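Local coordinates for aclacinomycin oxidoreductase (AknOx) (Streptomyces galilaeus, PDB 2IPI), which oxidises the terminal sugar of aclacinomycin N to give aclacinomycin A and then aclacinomycin Y, using molecular oxygen and a bicovalently attached FAD, at residues V180-R192 / K502-A514. Sequence-based numbering, arbitrary orientation.
Sequences VEVVVVDASGRAR and KARWDPRDVFRHA
The CA atoms of Val184 and Trp505 lie 6.3 Å apart, and those of Ala187 and Pro507 5.6 Å, where the end of strand 177-185 and the type I turn Asp186-Gly189 meet the turn Asp506-Asp509 that follows helix 495-505. Water links the backbones: one molecule donates to Val185 O and Trp505 O, and another donates to Val185 O while accepting from Arg508 N. In the direct polar link, Arg508 NE (2.9 Å) and NH1 (3.1 Å) donate side-on to Ala187 O. That oxygen lies in the guanidinium plane, yet NE stands above the carbonyl plane; a bend at chi3 (133°) turns the group onto the turn, with Gly189 CA over one face. Pro507 CG packs against Ala187, 4.1 Å from its CB. Val185 divides its methyls, CG1 meeting Val510 CG2 and CG2 approaching Phe511 CE1 obliquely at 4.3 Å. Val184 CG1 lies 3.9 Å from Trp505 CD1. The Asp506 carboxylate accepts from Val510 N and Phe511 N, just past the turn, and is salt-bridged to Lys502 NZ. The contact joins the antiparallel sheet of the FAD-binding PCMH-type domain to the berberine-like C-terminal region, with helix 65-78 on Val183 and Val185 and Ile221 of strand 221-227 touching Phe511.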
loop_
_atom_site.group_PDB
_atom_site.type_symbol
_atom_site.label_atom_id
_atom_site.label_comp_id
_atom_site.label_asym_id
_atom_site.label_seq_id
_atom_site.Cartn_x
_atom_site.Cartn_y
_atom_site.Cartn_z
ATOM N N VAL A 180 8.102 12.673 11.885
ATOM C CA VAL A 180 7.646 11.451 12.537
ATOM C C VAL A 180 8.209 11.335 13.948
ATOM O O VAL A 180 9.389 11.620 14.167
ATOM C CB VAL A 180 8.038 10.235 11.661
ATOM C CG1 VAL A 180 9.552 10.124 11.579
ATOM C CG2 VAL A 180 7.420 8.953 12.171
ATOM N N GLU A 181 7.346 10.939 14.866
ATOM C CA GLU A 181 7.678 10.601 16.244
ATOM C C GLU A 181 7.787 9.089 16.359
ATOM O O GLU A 181 6.842 8.387 16.004
ATOM C CB GLU A 181 6.628 11.141 17.224
ATOM C CG GLU A 181 6.750 12.601 17.553
ATOM C CD GLU A 181 5.454 13.361 17.718
ATOM O OE1 GLU A 181 4.452 12.938 18.317
ATOM O OE2 GLU A 181 5.465 14.495 17.195
ATOM N N VAL A 182 8.927 8.602 16.801
ATOM C CA VAL A 182 9.292 7.192 16.798
ATOM C C VAL A 182 9.838 6.727 18.142
ATOM O O VAL A 182 10.454 7.517 18.873
ATOM C CB VAL A 182 10.372 6.904 15.734
ATOM C CG1 VAL A 182 10.385 5.427 15.360
ATOM C CG2 VAL A 182 10.153 7.756 14.491
ATOM N N VAL A 183 9.623 5.463 18.473
ATOM C CA VAL A 183 10.344 4.878 19.607
ATOM C C VAL A 183 11.405 3.938 19.012
ATOM O O VAL A 183 11.082 2.969 18.322
ATOM C CB VAL A 183 9.441 4.160 20.608
ATOM C CG1 VAL A 183 10.240 3.390 21.649
ATOM C CG2 VAL A 183 8.529 5.157 21.331
ATOM N N VAL A 184 12.653 4.272 19.290
ATOM C CA VAL A 184 13.856 3.560 18.877
ATOM C C VAL A 184 14.625 3.005 20.076
ATOM O O VAL A 184 14.318 3.334 21.223
ATOM C CB VAL A 184 14.742 4.515 18.073
ATOM C CG1 VAL A 184 14.038 4.940 16.780
ATOM C CG2 VAL A 184 15.107 5.755 18.873
ATOM N N VAL A 185 15.590 2.115 19.834
ATOM C CA VAL A 185 16.358 1.504 20.918
ATOM C C VAL A 185 17.852 1.755 20.671
ATOM O O VAL A 185 18.333 1.602 19.548
ATOM C CB VAL A 185 16.090 0.002 21.084
ATOM C CG1 VAL A 185 17.075 -0.619 22.075
ATOM C CG2 VAL A 185 14.653 -0.252 21.528
ATOM N N ASP A 186 18.501 2.164 21.742
ATOM C CA ASP A 186 19.879 2.501 21.932
ATOM C C ASP A 186 20.850 1.357 21.652
ATOM O O ASP A 186 20.434 0.222 21.825
ATOM C CB ASP A 186 20.119 2.888 23.413
ATOM C CG ASP A 186 20.446 4.371 23.467
ATOM O OD1 ASP A 186 20.837 4.898 22.400
ATOM O OD2 ASP A 186 20.305 4.961 24.550
ATOM N N ALA A 187 22.075 1.695 21.288
ATOM C CA ALA A 187 23.173 0.732 21.275
ATOM C C ALA A 187 23.363 0.139 22.674
ATOM O O ALA A 187 23.713 -1.036 22.797
ATOM C CB ALA A 187 24.463 1.369 20.784
ATOM N N SER A 188 23.127 0.939 23.691
ATOM C CA SER A 188 23.176 0.637 25.109
ATOM C C SER A 188 21.996 -0.188 25.612
ATOM O O SER A 188 21.997 -0.647 26.756
ATOM C CB SER A 188 23.232 1.956 25.891
ATOM O OG SER A 188 21.931 2.435 26.184
ATOM N N GLY A 189 20.978 -0.379 24.774
ATOM C CA GLY A 189 19.819 -1.177 25.122
ATOM C C GLY A 189 18.642 -0.374 25.653
ATOM O O GLY A 189 17.756 -0.927 26.308
ATOM N N ARG A 190 18.621 0.922 25.372
ATOM C CA ARG A 190 17.586 1.773 25.953
ATOM C C ARG A 190 16.518 2.140 24.923
ATOM O O ARG A 190 16.905 2.604 23.854
ATOM C CB ARG A 190 18.174 3.082 26.486
ATOM C CG ARG A 190 18.300 3.179 27.985
ATOM C CD ARG A 190 19.277 4.239 28.441
ATOM N NE ARG A 190 20.402 4.436 27.526
ATOM C CZ ARG A 190 20.970 5.631 27.356
ATOM N NH1 ARG A 190 20.506 6.679 28.033
ATOM N NH2 ARG A 190 21.991 5.782 26.530
ATOM N N ALA A 191 15.249 1.976 25.245
ATOM C CA ALA A 191 14.175 2.567 24.439
ATOM C C ALA A 191 14.147 4.082 24.639
ATOM O O ALA A 191 14.350 4.562 25.757
ATOM C CB ALA A 191 12.830 1.961 24.785
ATOM N N ARG A 192 13.893 4.831 23.571
ATOM C CA ARG A 192 13.851 6.283 23.632
ATOM C C ARG A 192 12.853 6.876 22.638
ATOM O O ARG A 192 12.653 6.387 21.535
ATOM C CB ARG A 192 15.233 6.902 23.366
ATOM C CG ARG A 192 16.291 5.963 22.823
ATOM C CD ARG A 192 17.623 6.074 23.527
ATOM N NE ARG A 192 17.549 6.337 24.965
ATOM C CZ ARG A 192 18.299 7.225 25.615
ATOM N NH1 ARG A 192 19.191 7.955 24.953
ATOM N NH2 ARG A 192 18.160 7.392 26.923
ATOM N N LYS A 502 19.363 1.823 9.213
ATOM C CA LYS A 502 19.032 0.666 10.060
ATOM C C LYS A 502 20.052 0.551 11.181
ATOM O O LYS A 502 19.670 0.391 12.334
ATOM C CB LYS A 502 18.930 -0.579 9.201
ATOM C CG LYS A 502 18.803 -1.919 9.870
ATOM C CD LYS A 502 17.509 -2.119 10.635
ATOM C CE LYS A 502 17.470 -3.493 11.284
ATOM N NZ LYS A 502 16.379 -3.577 12.299
ATOM N N ALA A 503 21.314 0.688 10.850
ATOM C CA ALA A 503 22.449 0.593 11.753
ATOM C C ALA A 503 22.539 1.691 12.796
ATOM O O ALA A 503 23.042 1.510 13.917
ATOM C CB ALA A 503 23.681 0.632 10.855
ATOM N N ARG A 504 22.058 2.887 12.440
ATOM C CA ARG A 504 22.157 4.020 13.353
ATOM C C ARG A 504 21.008 4.020 14.355
ATOM O O ARG A 504 21.210 4.241 15.553
ATOM C CB ARG A 504 22.177 5.336 12.573
ATOM N N TRP A 505 19.787 3.785 13.868
ATOM C CA TRP A 505 18.664 3.943 14.802
ATOM C C TRP A 505 18.150 2.640 15.385
ATOM O O TRP A 505 17.381 2.681 16.352
ATOM C CB TRP A 505 17.558 4.736 14.079
ATOM C CG TRP A 505 17.668 6.202 14.384
ATOM C CD1 TRP A 505 17.190 6.826 15.509
ATOM C CD2 TRP A 505 18.282 7.220 13.588
ATOM N NE1 TRP A 505 17.470 8.157 15.453
ATOM C CE2 TRP A 505 18.138 8.437 14.283
ATOM C CE3 TRP A 505 18.936 7.230 12.356
ATOM C CZ2 TRP A 505 18.627 9.643 13.788
ATOM C CZ3 TRP A 505 19.424 8.424 11.857
ATOM C CH2 TRP A 505 19.267 9.619 12.574
ATOM N N ASP A 506 18.571 1.500 14.851
ATOM C CA ASP A 506 18.298 0.180 15.414
ATOM C C ASP A 506 19.552 -0.699 15.402
ATOM O O ASP A 506 19.546 -1.751 14.763
ATOM C CB ASP A 506 17.183 -0.543 14.655
ATOM C CG ASP A 506 16.629 -1.778 15.330
ATOM O OD1 ASP A 506 16.696 -1.959 16.564
ATOM O OD2 ASP A 506 16.079 -2.632 14.595
ATOM N N PRO A 507 20.620 -0.305 16.086
ATOM C CA PRO A 507 21.848 -1.109 16.120
ATOM C C PRO A 507 21.690 -2.522 16.675
ATOM O O PRO A 507 22.383 -3.423 16.203
ATOM C CB PRO A 507 22.776 -0.339 17.066
ATOM C CG PRO A 507 22.016 0.811 17.603
ATOM C CD PRO A 507 20.743 0.951 16.835
ATOM N N ARG A 508 20.863 -2.770 17.674
ATOM C CA ARG A 508 20.588 -4.054 18.269
ATOM C C ARG A 508 19.589 -4.885 17.450
ATOM O O ARG A 508 19.198 -5.945 17.956
ATOM C CB ARG A 508 20.020 -3.887 19.677
ATOM C CG ARG A 508 20.686 -2.895 20.609
ATOM C CD ARG A 508 20.551 -3.334 22.069
ATOM N NE ARG A 508 21.846 -3.234 22.740
ATOM C CZ ARG A 508 22.383 -4.161 23.512
ATOM N NH1 ARG A 508 23.575 -3.916 24.052
ATOM N NH2 ARG A 508 21.759 -5.299 23.752
ATOM N N ASP A 509 19.160 -4.458 16.270
ATOM C CA ASP A 509 18.233 -5.251 15.441
ATOM C C ASP A 509 17.018 -5.705 16.236
ATOM O O ASP A 509 16.650 -6.884 16.341
ATOM C CB ASP A 509 18.943 -6.471 14.836
ATOM C CG ASP A 509 18.217 -7.094 13.647
ATOM O OD1 ASP A 509 17.424 -6.409 12.960
ATOM O OD2 ASP A 509 18.643 -8.170 13.150
ATOM N N VAL A 510 16.344 -4.733 16.871
ATOM C CA VAL A 510 15.230 -5.073 17.747
ATOM C C VAL A 510 13.958 -5.267 16.927
ATOM O O VAL A 510 13.110 -6.082 17.307
ATOM C CB VAL A 510 15.089 -4.006 18.842
ATOM C CG1 VAL A 510 13.834 -4.154 19.664
ATOM C CG2 VAL A 510 16.308 -4.133 19.760
ATOM N N PHE A 511 13.907 -4.525 15.827
ATOM C CA PHE A 511 12.791 -4.542 14.886
ATOM C C PHE A 511 13.164 -5.228 13.577
ATOM O O PHE A 511 14.002 -4.809 12.793
ATOM C CB PHE A 511 12.300 -3.106 14.623
ATOM C CG PHE A 511 12.097 -2.399 15.961
ATOM C CD1 PHE A 511 13.062 -1.575 16.485
ATOM C CD2 PHE A 511 10.925 -2.596 16.677
ATOM C CE1 PHE A 511 12.909 -0.926 17.700
ATOM C CE2 PHE A 511 10.775 -1.971 17.890
ATOM C CZ PHE A 511 11.741 -1.152 18.426
ATOM N N ARG A 512 12.503 -6.369 13.374
ATOM C CA ARG A 512 12.830 -7.243 12.269
ATOM C C ARG A 512 11.626 -8.099 11.885
ATOM O O ARG A 512 10.663 -8.158 12.646
ATOM C CB ARG A 512 14.016 -8.144 12.654
ATOM N N HIS A 513 11.712 -8.739 10.733
ATOM C CA HIS A 513 10.743 -9.676 10.180
ATOM C C HIS A 513 11.364 -10.222 8.885
ATOM O O HIS A 513 12.455 -9.744 8.561
ATOM C CB HIS A 513 9.368 -9.084 9.899
ATOM C CG HIS A 513 9.366 -7.852 9.042
ATOM N ND1 HIS A 513 9.080 -6.602 9.544
ATOM C CD2 HIS A 513 9.635 -7.669 7.727
ATOM C CE1 HIS A 513 9.163 -5.701 8.574
ATOM N NE2 HIS A 513 9.491 -6.318 7.457
ATOM N N ALA A 514 10.686 -11.124 8.202
ATOM C CA ALA A 514 11.200 -11.801 7.017
ATOM C C ALA A 514 11.687 -10.851 5.944
ATOM O O ALA A 514 12.713 -11.103 5.289
ATOM C CB ALA A 514 10.155 -12.759 6.441
HETATM O O HOH W 1 15.617 1.390 17.444
HETATM O O HOH W 2 18.808 -1.226 18.954
HETATM O O HOH W 3 18.450 4.076 18.380
#